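Local atomic coordinates of endoglucanase (Humicola insolens, PDB entry 1DYS), a protein that hydrolyses internal beta-1,4-glucosidic linkages of cellulose as a family 6 glycoside hydrolase and takes part in the recycling of plant biomass. Residues A[49-54]-A[81-86]; A[129-134]-A[174-179]; A[34-39]-A[338-343]. One frame throughout, in Å; residues are numbered along the deposited sequence.

Contact 1: residues A[49-54]-A[81-86]; sequences TFYWIS and VGLVLY
The ring of Phe-50 lies flat on Gly-82, whose CA is 3.4 Å from the ring centroid in a CH-pi contact. Val-84 holds one face of Trp-52: its CG2 sits 3.6 Å from the centroid of the five-membered ring, nearly on the ring normal. Trp-52 CG, anti to the carbonyl carbon (chi1 -71°), lays the indole there. The edge of the same indole turns toward the face of Tyr-86 in an offset edge-to-face pair, planes at 84°. Ser-54 OG lies at the Tyr-86 ring edge. At the edge of the Tyr-51 ring lies Gly-82 O, which also accepts the N-H of Tyr-51 at 2.9 Å. Val-84 N to Tyr-51 O and Ile-53 N to Val-84 O continue the parallel ladder.

Trp-52 and Ser-54 are assigned to substrate binding, and the hydroxyl of Tyr-86 hydrogen-bonds to Asp-92, an assigned proton donor. The aromatic pair therefore probably lies at the substrate-binding site. Trp-52 NE1 is held by the carbonyl of Val-309. The two strands are joined through helix 60-74 as a beta-alpha-beta unit. That helix packs on Tyr-51 and Ile-53, helix 108-126 lies against Leu-83 and Leu-85, and strand 132-136 pairs with strand 79-85.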
ATOM      1  N   THR A  49       1.123 -19.333  11.179  1.00 16.03           N
ATOM      2  CA  THR A  49       1.258 -18.579   9.932  1.00 16.13           C
ATOM      3  C   THR A  49       2.422 -17.603  10.131  1.00 17.15           C
ATOM      4  O   THR A  49       2.594 -17.136  11.260  1.00 15.90           O
ATOM      5  CB  THR A  49      -0.044 -17.858   9.608  1.00 16.91           C
ATOM      6  OG1 THR A  49      -1.055 -18.868   9.385  1.00 14.21           O
ATOM      7  CG2 THR A  49       0.053 -17.181   8.237  1.00 16.21           C
ATOM      8  N   PHE A  50       3.228 -17.351   9.092  1.00 16.48           N
ATOM      9  CA  PHE A  50       4.253 -16.332   9.290  1.00 13.84           C
ATOM     10  C   PHE A  50       3.674 -14.929   9.456  1.00 14.81           C
ATOM     11  O   PHE A  50       2.553 -14.608   9.051  1.00 15.09           O
ATOM     12  CB  PHE A  50       5.084 -16.282   7.980  1.00 13.55           C
ATOM     13  CG  PHE A  50       6.139 -17.336   7.904  1.00 13.29           C
ATOM     14  CD1 PHE A  50       5.843 -18.669   8.090  1.00 16.48           C
ATOM     15  CD2 PHE A  50       7.457 -16.977   7.662  1.00 15.87           C
ATOM     16  CE1 PHE A  50       6.830 -19.621   8.031  1.00 15.15           C
ATOM     17  CE2 PHE A  50       8.473 -17.926   7.626  1.00 16.11           C
ATOM     18  CZ  PHE A  50       8.160 -19.280   7.800  1.00 15.82           C
ATOM     19  N   TYR A  51       4.499 -14.097  10.100  1.00 11.65           N
ATOM     20  CA  TYR A  51       4.239 -12.651  10.245  1.00 12.70           C
ATOM     21  C   TYR A  51       4.990 -11.900   9.152  1.00 11.84           C
ATOM     22  O   TYR A  51       6.222 -12.074   9.011  1.00 15.79           O
ATOM     23  CB  TYR A  51       4.821 -12.220  11.603  1.00 13.11           C
ATOM     24  CG  TYR A  51       4.075 -12.677  12.845  1.00 13.50           C
ATOM     25  CD1 TYR A  51       4.246 -13.996  13.266  1.00 13.00           C
ATOM     26  CD2 TYR A  51       3.280 -11.852  13.605  1.00 15.21           C
ATOM     27  CE1 TYR A  51       3.627 -14.493  14.390  1.00 15.73           C
ATOM     28  CE2 TYR A  51       2.649 -12.331  14.750  1.00 16.71           C
ATOM     29  CZ  TYR A  51       2.820 -13.652  15.124  1.00 19.01           C
ATOM     30  OH  TYR A  51       2.174 -14.105  16.255  1.00 16.58           O
ATOM     31  N   TRP A  52       4.305 -11.057   8.386  1.00 13.83           N
ATOM     32  CA  TRP A  52       4.914 -10.299   7.330  1.00 12.86           C
ATOM     33  C   TRP A  52       5.400  -8.923   7.791  1.00 13.06           C
ATOM     34  O   TRP A  52       4.621  -8.089   8.231  1.00 15.63           O
ATOM     35  CB  TRP A  52       3.936 -10.099   6.172  1.00 13.88           C
ATOM     36  CG  TRP A  52       3.690 -11.375   5.402  1.00 11.93           C
ATOM     37  CD1 TRP A  52       3.089 -12.519   5.849  1.00 14.24           C
ATOM     38  CD2 TRP A  52       4.092 -11.635   4.040  1.00 12.10           C
ATOM     39  NE1 TRP A  52       3.017 -13.453   4.851  1.00 10.67           N
ATOM     40  CE2 TRP A  52       3.643 -12.923   3.735  1.00 12.07           C
ATOM     41  CE3 TRP A  52       4.761 -10.876   3.071  1.00 12.55           C
ATOM     42  CZ2 TRP A  52       3.846 -13.488   2.461  1.00 12.99           C
ATOM     43  CZ3 TRP A  52       4.966 -11.440   1.818  1.00 13.86           C
ATOM     44  CH2 TRP A  52       4.494 -12.739   1.524  1.00 13.59           C
ATOM     45  N   ILE A  53       6.725  -8.782   7.635  1.00 11.99           N
ATOM     46  CA  ILE A  53       7.352  -7.512   8.085  1.00 13.95           C
ATOM     47  C   ILE A  53       7.619  -6.689   6.834  1.00 15.56           C
ATOM     48  O   ILE A  53       8.772  -6.598   6.344  1.00 13.88           O
ATOM     49  CB  ILE A  53       8.625  -7.775   8.888  1.00 11.83           C
ATOM     50  CG1 ILE A  53       8.477  -8.791  10.020  1.00 13.23           C
ATOM     51  CG2 ILE A  53       9.040  -6.418   9.530  1.00 15.04           C
ATOM     52  CD1 ILE A  53       7.268  -8.712  10.908  1.00 14.75           C
ATOM     53  N   SER A  54       6.526  -6.250   6.229  1.00 15.20           N
ATOM     54  CA  SER A  54       6.520  -5.709   4.866  1.00 10.25           C
ATOM     55  C   SER A  54       6.944  -4.263   4.738  1.00 14.35           C
ATOM     56  O   SER A  54       6.896  -3.717   3.637  1.00 15.04           O
ATOM     57  CB  SER A  54       5.145  -5.943   4.229  1.00 13.89           C
ATOM     58  OG  SER A  54       4.779  -7.335   4.326  1.00 17.22           O
ATOM     59  N   VAL A  81       9.041 -19.197  15.379  1.00 15.36           N
ATOM     60  CA  VAL A  81       8.349 -18.046  14.780  1.00 15.23           C
ATOM     61  C   VAL A  81       8.691 -17.839  13.307  1.00 18.65           C
ATOM     62  O   VAL A  81       9.876 -17.783  13.015  1.00 14.58           O
ATOM     63  CB  VAL A  81       8.838 -16.783  15.538  1.00 19.78           C
ATOM     64  CG1 VAL A  81       8.275 -15.506  14.913  1.00 16.80           C
ATOM     65  CG2 VAL A  81       8.456 -16.896  17.005  1.00 18.73           C
ATOM     66  N   GLY A  82       7.701 -17.743  12.422  1.00 13.32           N
ATOM     67  CA  GLY A  82       8.025 -17.483  11.008  1.00 14.02           C
ATOM     68  C   GLY A  82       7.885 -15.967  10.794  1.00 12.83           C
ATOM     69  O   GLY A  82       6.842 -15.399  11.124  1.00 11.47           O
ATOM     70  N   LEU A  83       8.935 -15.396  10.175  1.00 11.68           N
ATOM     71  CA  LEU A  83       8.910 -13.962   9.833  1.00 12.33           C
ATOM     72  C   LEU A  83       9.224 -13.825   8.337  1.00 13.16           C
ATOM     73  O   LEU A  83      10.111 -14.532   7.855  1.00 13.82           O
ATOM     74  CB  LEU A  83       9.961 -13.143  10.593  1.00 11.71           C
ATOM     75  CG  LEU A  83       9.776 -13.121  12.117  1.00 14.81           C
ATOM     76  CD1 LEU A  83      10.949 -12.331  12.726  1.00 14.82           C
ATOM     77  CD2 LEU A  83       8.442 -12.527  12.489  1.00 13.22           C
ATOM     78  N   VAL A  84       8.575 -12.876   7.668  1.00 11.69           N
ATOM     79  CA  VAL A  84       8.872 -12.654   6.238  1.00  9.75           C
ATOM     80  C   VAL A  84       9.616 -11.305   6.169  1.00 11.01           C
ATOM     81  O   VAL A  84       9.076 -10.329   6.651  1.00 14.07           O
ATOM     82  CB  VAL A  84       7.603 -12.558   5.376  1.00 12.58           C
ATOM     83  CG1 VAL A  84       8.031 -12.545   3.903  1.00 15.29           C
ATOM     84  CG2 VAL A  84       6.698 -13.777   5.605  1.00 11.72           C
ATOM     85  N   LEU A  85      10.864 -11.345   5.726  1.00 12.20           N
ATOM     86  CA  LEU A  85      11.675 -10.114   5.616  1.00 11.40           C
ATOM     87  C   LEU A  85      11.439  -9.683   4.177  1.00 12.29           C
ATOM     88  O   LEU A  85      11.887 -10.357   3.231  1.00 13.55           O
ATOM     89  CB  LEU A  85      13.131 -10.499   5.918  1.00 13.55           C
ATOM     90  CG  LEU A  85      14.101  -9.324   6.035  1.00 12.40           C
ATOM     91  CD1 LEU A  85      15.205  -9.689   7.014  1.00 15.19           C
ATOM     92  CD2 LEU A  85      14.655  -8.959   4.670  1.00 17.10           C
ATOM     93  N   TYR A  86      10.681  -8.591   4.030  1.00 13.64           N
ATOM     94  CA  TYR A  86      10.212  -8.201   2.700  1.00 10.83           C
ATOM     95  C   TYR A  86      10.137  -6.690   2.531  1.00 15.34           C
ATOM     96  O   TYR A  86       9.051  -6.138   2.663  1.00 14.86           O
ATOM     97  CB  TYR A  86       8.829  -8.848   2.474  1.00 12.42           C
ATOM     98  CG  TYR A  86       8.093  -8.617   1.201  1.00 12.60           C
ATOM     99  CD1 TYR A  86       8.665  -8.814  -0.052  1.00  9.94           C
ATOM    100  CD2 TYR A  86       6.757  -8.184   1.200  1.00 13.74           C
ATOM    101  CE1 TYR A  86       7.969  -8.647  -1.248  1.00 12.13           C
ATOM    102  CE2 TYR A  86       6.053  -7.985   0.038  1.00 16.78           C
ATOM    103  CZ  TYR A  86       6.657  -8.211  -1.189  1.00 15.36           C
ATOM    104  OH  TYR A  86       5.923  -8.006  -2.341  1.00 14.76           O
TER
HETATM  105  O   HOH W   1       4.825 -17.684  12.964  1.00 16.72           O

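Contact 2: residues A[129-134]-A[174-179]; sequences DVQFAV and HIHLYL
Gln-131 reaches His-176 through a bend in its chain, with chi2 at -77° folding the amide across toward the second strand. The imidazole of His-176 has CG anti to its carbonyl carbon, which carries NE2 to the amide oxygen. His-176 NE2 donates to Gln-131 OE1 at 2.8 Å, and the bond is nearly straight at 168°. The oxygen lies in the plane of the imidazole, and the donor comes in almost along the C=O axis. Amide and ring planes are turned 38° apart. The other end of the amide, NE2 of Gln-131, rests 3.5 Å from CB of His-174.

His-174 runs side by side with Phe-132. Its CD2 is 3.8 Å from CD2 of Phe-132 and lies at the edge of the phenyl ring. The same CD2 is 3.1 Å from the O of Val-130, which lies at the imidazole edge, while His-174 NE2 bonds to the carbonyl of Leu-124. Further along, CB of Val-134 meets CD2 of Leu-177 at 3.9 Å.

Four backbone bonds join the strands in parallel register, from Phe-132 N to His-174 O through to Tyr-178 N to Val-134 O at 2.9 Å. Phe-132, Val-134, Ile-175 and Leu-177 share one face of the sheet, which helix 108-126 packs against. Ala-133 and His-176 lie on the other, beside Pro-5 and Phe-6.

Replacing Gln-131 by an alanine would probably leave His-176 NE2 without this acceptor and its ring freer to turn. Because NE2 is the donor here, that nitrogen carries a proton; a neutral amide acceptor would not require the ring to be charged, and its ionisation is left open.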
ATOM      1  N   ASP A 129      16.528 -16.731  23.026  1.00 19.68           N
ATOM      2  CA  ASP A 129      15.675 -17.728  23.596  1.00 20.35           C
ATOM      3  C   ASP A 129      14.582 -18.176  22.619  1.00 24.26           C
ATOM      4  O   ASP A 129      13.853 -19.133  22.866  1.00 24.84           O
ATOM      5  CB  ASP A 129      14.971 -17.178  24.844  1.00 18.77           C
ATOM      6  CG  ASP A 129      14.121 -15.949  24.654  1.00 24.11           C
ATOM      7  OD1 ASP A 129      14.555 -14.987  23.970  1.00 22.58           O
ATOM      8  OD2 ASP A 129      12.999 -15.809  25.185  1.00 23.69           O
ATOM      9  N   VAL A 130      14.426 -17.415  21.534  1.00 19.32           N
ATOM     10  CA  VAL A 130      13.389 -17.775  20.558  1.00 19.81           C
ATOM     11  C   VAL A 130      13.961 -18.314  19.263  1.00 16.92           C
ATOM     12  O   VAL A 130      14.938 -17.791  18.727  1.00 17.20           O
ATOM     13  CB  VAL A 130      12.571 -16.488  20.295  1.00 14.96           C
ATOM     14  CG1 VAL A 130      11.480 -16.699  19.251  1.00 22.58           C
ATOM     15  CG2 VAL A 130      11.946 -15.999  21.606  1.00 16.89           C
ATOM     16  N   GLN A 131      13.298 -19.358  18.710  1.00 16.00           N
ATOM     17  CA  GLN A 131      13.782 -19.837  17.414  1.00 17.10           C
ATOM     18  C   GLN A 131      13.054 -19.122  16.267  1.00 15.89           C
ATOM     19  O   GLN A 131      11.823 -19.035  16.381  1.00 18.07           O
ATOM     20  CB  GLN A 131      13.548 -21.370  17.279  1.00 15.42           C
ATOM     21  CG  GLN A 131      14.424 -22.092  18.327  1.00 19.47           C
ATOM     22  CD  GLN A 131      15.884 -22.165  17.941  1.00 18.68           C
ATOM     23  OE1 GLN A 131      16.252 -22.393  16.785  1.00 21.52           O
ATOM     24  NE2 GLN A 131      16.763 -21.927  18.921  1.00 23.09           N
ATOM     25  N   PHE A 132      13.773 -18.723  15.227  1.00 14.56           N
ATOM     26  CA  PHE A 132      13.141 -18.022  14.123  1.00 15.44           C
ATOM     27  C   PHE A 132      13.420 -18.683  12.784  1.00 19.18           C
ATOM     28  O   PHE A 132      14.536 -19.122  12.495  1.00 16.83           O
ATOM     29  CB  PHE A 132      13.714 -16.584  14.007  1.00 13.70           C
ATOM     30  CG  PHE A 132      13.434 -15.674  15.167  1.00 12.58           C
ATOM     31  CD1 PHE A 132      12.264 -14.943  15.306  1.00 14.61           C
ATOM     32  CD2 PHE A 132      14.347 -15.616  16.221  1.00 14.89           C
ATOM     33  CE1 PHE A 132      12.047 -14.148  16.393  1.00 16.67           C
ATOM     34  CE2 PHE A 132      14.104 -14.843  17.339  1.00 14.44           C
ATOM     35  CZ  PHE A 132      12.962 -14.063  17.432  1.00 24.08           C
ATOM     36  N   ALA A 133      12.377 -18.731  11.953  1.00 13.43           N
ATOM     37  CA  ALA A 133      12.525 -19.095  10.560  1.00 12.38           C
ATOM     38  C   ALA A 133      12.213 -17.821   9.736  1.00 16.52           C
ATOM     39  O   ALA A 133      11.103 -17.309   9.862  1.00 14.68           O
ATOM     40  CB  ALA A 133      11.564 -20.148  10.041  1.00 13.99           C
ATOM     41  N   VAL A 134      13.230 -17.333   9.049  1.00 13.32           N
ATOM     42  CA  VAL A 134      13.023 -16.069   8.330  1.00 14.91           C
ATOM     43  C   VAL A 134      13.081 -16.347   6.852  1.00 15.83           C
ATOM     44  O   VAL A 134      14.047 -16.823   6.279  1.00 14.31           O
ATOM     45  CB  VAL A 134      14.105 -15.022   8.704  1.00 14.14           C
ATOM     46  CG1 VAL A 134      13.923 -13.753   7.876  1.00 12.93           C
ATOM     47  CG2 VAL A 134      14.074 -14.740  10.192  1.00 15.66           C
ATOM     48  N   HIS A 174      19.991 -19.443  16.458  1.00 17.75           N
ATOM     49  CA  HIS A 174      18.560 -19.502  16.660  1.00 17.50           C
ATOM     50  C   HIS A 174      17.806 -18.834  15.495  1.00 16.39           C
ATOM     51  O   HIS A 174      16.589 -18.761  15.516  1.00 17.58           O
ATOM     52  CB  HIS A 174      18.134 -18.888  17.994  1.00 17.07           C
ATOM     53  CG  HIS A 174      18.439 -17.412  18.042  1.00 20.56           C
ATOM     54  ND1 HIS A 174      19.724 -16.912  18.029  1.00 21.16           N
ATOM     55  CD2 HIS A 174      17.607 -16.349  18.088  1.00 20.15           C
ATOM     56  CE1 HIS A 174      19.669 -15.590  18.080  1.00 13.95           C
ATOM     57  NE2 HIS A 174      18.392 -15.209  18.073  1.00 18.66           N
ATOM     58  N   ILE A 175      18.581 -18.429  14.491  1.00 19.18           N
ATOM     59  CA  ILE A 175      17.976 -17.811  13.301  1.00 15.87           C
ATOM     60  C   ILE A 175      18.231 -18.700  12.091  1.00 17.27           C
ATOM     61  O   ILE A 175      19.368 -18.992  11.708  1.00 18.00           O
ATOM     62  CB  ILE A 175      18.579 -16.422  13.018  1.00 23.04           C
ATOM     63  CG1 ILE A 175      18.369 -15.456  14.180  1.00 19.39           C
ATOM     64  CG2 ILE A 175      17.971 -15.848  11.728  1.00 17.36           C
ATOM     65  CD1 ILE A 175      19.114 -14.125  13.986  1.00 16.58           C
ATOM     66  N   HIS A 176      17.146 -19.159  11.436  1.00 15.25           N
ATOM     67  CA  HIS A 176      17.217 -20.072  10.306  1.00 18.06           C
ATOM     68  C   HIS A 176      16.701 -19.405   9.036  1.00 17.50           C
ATOM     69  O   HIS A 176      15.545 -19.025   8.996  1.00 19.93           O
ATOM     70  CB  HIS A 176      16.390 -21.323  10.642  1.00 20.20           C
ATOM     71  CG  HIS A 176      16.800 -21.824  12.011  1.00 17.31           C
ATOM     72  ND1 HIS A 176      17.960 -22.565  12.192  1.00 23.89           N
ATOM     73  CD2 HIS A 176      16.250 -21.616  13.217  1.00 16.22           C
ATOM     74  CE1 HIS A 176      18.052 -22.811  13.497  1.00 19.91           C
ATOM     75  NE2 HIS A 176      17.050 -22.264  14.143  1.00 17.72           N
ATOM     76  N   LEU A 177      17.626 -19.173   8.116  1.00 16.15           N
ATOM     77  CA  LEU A 177      17.290 -18.388   6.929  1.00 20.26           C
ATOM     78  C   LEU A 177      16.883 -19.236   5.762  1.00 18.87           C
ATOM     79  O   LEU A 177      17.556 -20.186   5.384  1.00 17.54           O
ATOM     80  CB  LEU A 177      18.492 -17.506   6.577  1.00 16.68           C
ATOM     81  CG  LEU A 177      18.957 -16.541   7.674  1.00 20.48           C
ATOM     82  CD1 LEU A 177      20.217 -15.803   7.229  1.00 23.84           C
ATOM     83  CD2 LEU A 177      17.862 -15.549   8.039  1.00 19.91           C
ATOM     84  N   TYR A 178      15.756 -18.852   5.130  1.00 15.13           N
ATOM     85  CA  TYR A 178      15.255 -19.516   3.944  1.00 16.57           C
ATOM     86  C   TYR A 178      15.115 -18.458   2.867  1.00 13.83           C
ATOM     87  O   TYR A 178      14.281 -17.544   2.956  1.00 16.26           O
ATOM     88  CB  TYR A 178      13.914 -20.200   4.259  1.00 13.81           C
ATOM     89  CG  TYR A 178      14.017 -21.395   5.210  1.00 14.31           C
ATOM     90  CD1 TYR A 178      14.274 -22.660   4.675  1.00 13.04           C
ATOM     91  CD2 TYR A 178      13.874 -21.252   6.566  1.00 14.39           C
ATOM     92  CE1 TYR A 178      14.346 -23.769   5.512  1.00 13.10           C
ATOM     93  CE2 TYR A 178      13.975 -22.338   7.420  1.00 14.79           C
ATOM     94  CZ  TYR A 178      14.214 -23.579   6.879  1.00 16.55           C
ATOM     95  OH  TYR A 178      14.282 -24.622   7.768  1.00 17.40           O
ATOM     96  N   LEU A 179      15.939 -18.500   1.837  1.00 13.35           N
ATOM     97  CA  LEU A 179      15.948 -17.540   0.733  1.00 17.07           C
ATOM     98  C   LEU A 179      14.891 -17.906  -0.287  1.00 19.44           C
ATOM     99  O   LEU A 179      14.823 -19.036  -0.793  1.00 16.44           O
ATOM    100  CB  LEU A 179      17.380 -17.490   0.160  1.00 16.46           C
ATOM    101  CG  LEU A 179      17.645 -16.596  -1.030  1.00 19.83           C
ATOM    102  CD1 LEU A 179      17.355 -15.134  -0.681  1.00 15.49           C
ATOM    103  CD2 LEU A 179      19.110 -16.752  -1.477  1.00 23.07           C
TER

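Contact 3: residues A[34-39]-A[338-343]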
ATOM      1  N   GLN A  34     -22.073 -24.293  11.724  1.00 25.22           N
ATOM      2  CA  GLN A  34     -21.180 -24.594  12.831  1.00 22.75           C
ATOM      3  C   GLN A  34     -19.932 -25.336  12.357  1.00 22.82           C
ATOM      4  O   GLN A  34     -18.871 -25.164  12.970  1.00 26.92           O
ATOM      5  CB  GLN A  34     -21.841 -25.528  13.853  1.00 31.62           C
ATOM      6  CG  GLN A  34     -22.337 -24.823  15.090  1.00 39.47           C
ATOM      7  CD  GLN A  34     -23.360 -23.760  14.739  1.00 45.04           C
ATOM      8  OE1 GLN A  34     -23.313 -22.623  15.193  1.00 50.64           O
ATOM      9  NE2 GLN A  34     -24.310 -24.144  13.885  1.00 52.85           N
ATOM     10  N   THR A  35     -20.120 -26.178  11.357  1.00 20.80           N
ATOM     11  CA  THR A  35     -19.043 -26.994  10.817  1.00 21.60           C
ATOM     12  C   THR A  35     -17.909 -26.116  10.294  1.00 18.34           C
ATOM     13  O   THR A  35     -16.741 -26.332  10.636  1.00 20.03           O
ATOM     14  CB  THR A  35     -19.524 -27.942   9.716  1.00 27.01           C
ATOM     15  OG1 THR A  35     -20.358 -28.951  10.332  1.00 28.82           O
ATOM     16  CG2 THR A  35     -18.356 -28.649   9.044  1.00 27.13           C
ATOM     17  N   ASN A  36     -18.253 -25.128   9.482  1.00 20.66           N
ATOM     18  CA  ASN A  36     -17.172 -24.229   9.013  1.00 15.84           C
ATOM     19  C   ASN A  36     -16.752 -23.234  10.065  1.00 21.68           C
ATOM     20  O   ASN A  36     -15.573 -22.806  10.037  1.00 20.93           O
ATOM     21  CB  ASN A  36     -17.578 -23.587   7.688  1.00 20.04           C
ATOM     22  CG  ASN A  36     -17.470 -24.496   6.504  1.00 21.52           C
ATOM     23  OD1 ASN A  36     -16.429 -25.081   6.179  1.00 20.71           O
ATOM     24  ND2 ASN A  36     -18.544 -24.632   5.697  1.00 21.89           N
ATOM     25  N   ALA A  37     -17.587 -22.834  11.018  1.00 19.31           N
ATOM     26  CA  ALA A  37     -17.160 -21.931  12.082  1.00 16.22           C
ATOM     27  C   ALA A  37     -16.067 -22.613  12.911  1.00 22.25           C
ATOM     28  O   ALA A  37     -15.076 -22.003  13.296  1.00 20.26           O
ATOM     29  CB  ALA A  37     -18.338 -21.581  12.994  1.00 22.22           C
ATOM     30  N   ALA A  38     -16.238 -23.911  13.127  1.00 19.54           N
ATOM     31  CA  ALA A  38     -15.299 -24.725  13.891  1.00 16.76           C
ATOM     32  C   ALA A  38     -13.977 -24.865  13.131  1.00 21.41           C
ATOM     33  O   ALA A  38     -12.916 -24.869  13.756  1.00 20.71           O
ATOM     34  CB  ALA A  38     -15.909 -26.105  14.121  1.00 18.76           C
ATOM     35  N   LYS A  39     -14.085 -24.985  11.811  1.00 18.20           N
ATOM     36  CA  LYS A  39     -12.856 -25.035  10.988  1.00 16.71           C
ATOM     37  C   LYS A  39     -12.117 -23.696  11.115  1.00 18.03           C
ATOM     38  O   LYS A  39     -10.867 -23.758  11.183  1.00 16.49           O
ATOM     39  CB  LYS A  39     -13.322 -25.305   9.555  1.00 15.79           C
ATOM     40  CG  LYS A  39     -13.573 -26.770   9.298  1.00 15.84           C
ATOM     41  CD  LYS A  39     -14.449 -27.098   8.114  1.00 24.79           C
ATOM     42  CE  LYS A  39     -13.723 -27.061   6.788  1.00 23.47           C
ATOM     43  NZ  LYS A  39     -14.697 -27.273   5.655  1.00 25.57           N
ATOM     44  N   LEU A 338     -11.886 -20.377   1.374  1.00 17.12           N
ATOM     45  CA  LEU A 338     -10.741 -21.211   1.739  1.00 13.22           C
ATOM     46  C   LEU A 338     -11.172 -22.214   2.836  1.00 12.62           C
ATOM     47  O   LEU A 338     -10.616 -23.311   2.863  1.00 16.09           O
ATOM     48  CB  LEU A 338      -9.571 -20.393   2.268  1.00 12.72           C
ATOM     49  CG  LEU A 338      -8.848 -19.509   1.217  1.00 12.16           C
ATOM     50  CD1 LEU A 338      -7.953 -18.550   1.989  1.00 14.66           C
ATOM     51  CD2 LEU A 338      -8.119 -20.311   0.167  1.00 14.99           C
ATOM     52  N   THR A 339     -12.111 -21.797   3.664  1.00 15.20           N
ATOM     53  CA  THR A 339     -12.542 -22.662   4.770  1.00 14.07           C
ATOM     54  C   THR A 339     -13.398 -23.800   4.237  1.00 17.40           C
ATOM     55  O   THR A 339     -13.110 -24.951   4.522  1.00 16.52           O
ATOM     56  CB  THR A 339     -13.369 -21.845   5.764  1.00 14.09           C
ATOM     57  OG1 THR A 339     -12.628 -20.743   6.319  1.00 17.23           O
ATOM     58  CG2 THR A 339     -13.774 -22.731   6.949  1.00 15.79           C
ATOM     59  N   GLN A 340     -14.448 -23.468   3.500  1.00 17.13           N
ATOM     60  CA  GLN A 340     -15.250 -24.542   2.884  1.00 18.38           C
ATOM     61  C   GLN A 340     -14.427 -25.509   2.053  1.00 21.25           C
ATOM     62  O   GLN A 340     -14.799 -26.693   1.940  1.00 21.95           O
ATOM     63  CB  GLN A 340     -16.326 -23.923   1.975  1.00 19.29           C
ATOM     64  CG  GLN A 340     -17.259 -22.961   2.646  1.00 20.15           C
ATOM     65  CD  GLN A 340     -18.199 -22.217   1.724  1.00 39.34           C
ATOM     66  OE1 GLN A 340     -19.358 -22.604   1.595  1.00 48.75           O
ATOM     67  NE2 GLN A 340     -17.723 -21.156   1.084  1.00 41.51           N
ATOM     68  N   ASN A 341     -13.344 -25.121   1.378  1.00 16.74           N
ATOM     69  CA  ASN A 341     -12.517 -26.001   0.566  1.00 17.02           C
ATOM     70  C   ASN A 341     -11.241 -26.455   1.272  1.00 14.87           C
ATOM     71  O   ASN A 341     -10.359 -27.020   0.606  1.00 16.75           O
ATOM     72  CB  ASN A 341     -12.124 -25.326  -0.745  1.00 20.22           C
ATOM     73  CG  ASN A 341     -13.356 -25.141  -1.615  1.00 29.67           C
ATOM     74  OD1 ASN A 341     -13.861 -26.092  -2.219  1.00 27.00           O
ATOM     75  ND2 ASN A 341     -13.840 -23.915  -1.680  1.00 27.87           N
ATOM     76  N   ALA A 342     -11.230 -26.270   2.591  1.00 15.69           N
ATOM     77  CA  ALA A 342      -9.999 -26.630   3.321  1.00 16.57           C
ATOM     78  C   ALA A 342      -9.607 -28.101   3.267  1.00 15.33           C
ATOM     79  O   ALA A 342     -10.412 -29.019   3.158  1.00 17.77           O
ATOM     80  CB  ALA A 342     -10.090 -26.203   4.771  1.00 16.11           C
ATOM     81  N   HIS A 343      -8.306 -28.258   3.465  1.00 15.51           N
ATOM     82  CA  HIS A 343      -7.657 -29.566   3.609  1.00 17.62           C
ATOM     83  C   HIS A 343      -8.379 -30.302   4.730  1.00 15.64           C
ATOM     84  O   HIS A 343      -8.781 -29.697   5.715  1.00 17.37           O
ATOM     85  CB  HIS A 343      -6.214 -29.355   4.071  1.00 20.31           C
ATOM     86  CG  HIS A 343      -5.389 -30.594   4.009  1.00 19.46           C
ATOM     87  ND1 HIS A 343      -5.361 -31.525   5.026  1.00 19.05           N
ATOM     88  CD2 HIS A 343      -4.556 -31.047   3.039  1.00 20.32           C
ATOM     89  CE1 HIS A 343      -4.541 -32.504   4.662  1.00 19.65           C
ATOM     90  NE2 HIS A 343      -4.016 -32.233   3.473  1.00 18.29           N
TER
HETATM   91  O   HOH W   2     -13.263 -28.549   3.745  1.00 28.45           O
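Lys-39 bends back over the end of helix 332-340 to place its ammonium group against Thr-339. CG stands anti to the carbonyl carbon (chi1 -83°), and the turn comes at chi3, 81°. NZ then makes a weak hydrogen bond to Thr-339 O at 3.0 Å. A firmer bond runs from NZ to OD1 of Asn-36, one helical turn earlier, at 2.8 Å. A water accepts a third from NZ at 2.7 Å, and also lies near the carbonyls of Gln-340 and Ala-342.

The contact joins the start of helix 34-46 to the C-terminal end of helix 332-340. Helical backbone angles are lost at Asn-341. The carbonyl of Thr-339 also accepts the backbone N-H of Ala-342 at this end. Carbonyls at a helix C-terminus would be expected to favour a nearby positive charge, and the lysine probably profits from this.

With CG2 anti to the backbone N, the methyl of Thr-339 packs against CB of Lys-39 at 3.7 Å and also lies beside OD1 of Asn-36 at 3.6 Å. Its hydroxyl is turned to the carbonyl of Ala-335 within its own helix. Asn-36 crosses Gln-340 at about a right angle, with the two amide planes 87° apart. ND2 of Asn-36 lies 3.7 Å from CG of Gln-340 and bonds to Asp-33. Phe-28 of helix 15-29 packs on both Asn-36 and Thr-339.

Overall arrangement
Contacts 1 and 2 are buried and belong to one parallel sheet. Strands 79-85 and 132-136 are neighbours in it, so the two contacts meet directly: Val-81 O faces Ala-133 N, and Leu-83 N faces Ala-133 O, each at 2.9 Å as a probable hydrogen bond. Their centres are 11 Å apart. Contact 3 is partly buried and lies near the surface, about 25 Å from contact 1 and 31 Å from contact 2, centre to centre. It links helices near the two chain ends. Both sheet contacts rest on backbone ladders. Contact 1 adds aromatic packing at the substrate site, and contact 2 a histidine-glutamine bond. Contact 3 depends instead on a lysine, carbonyls and water.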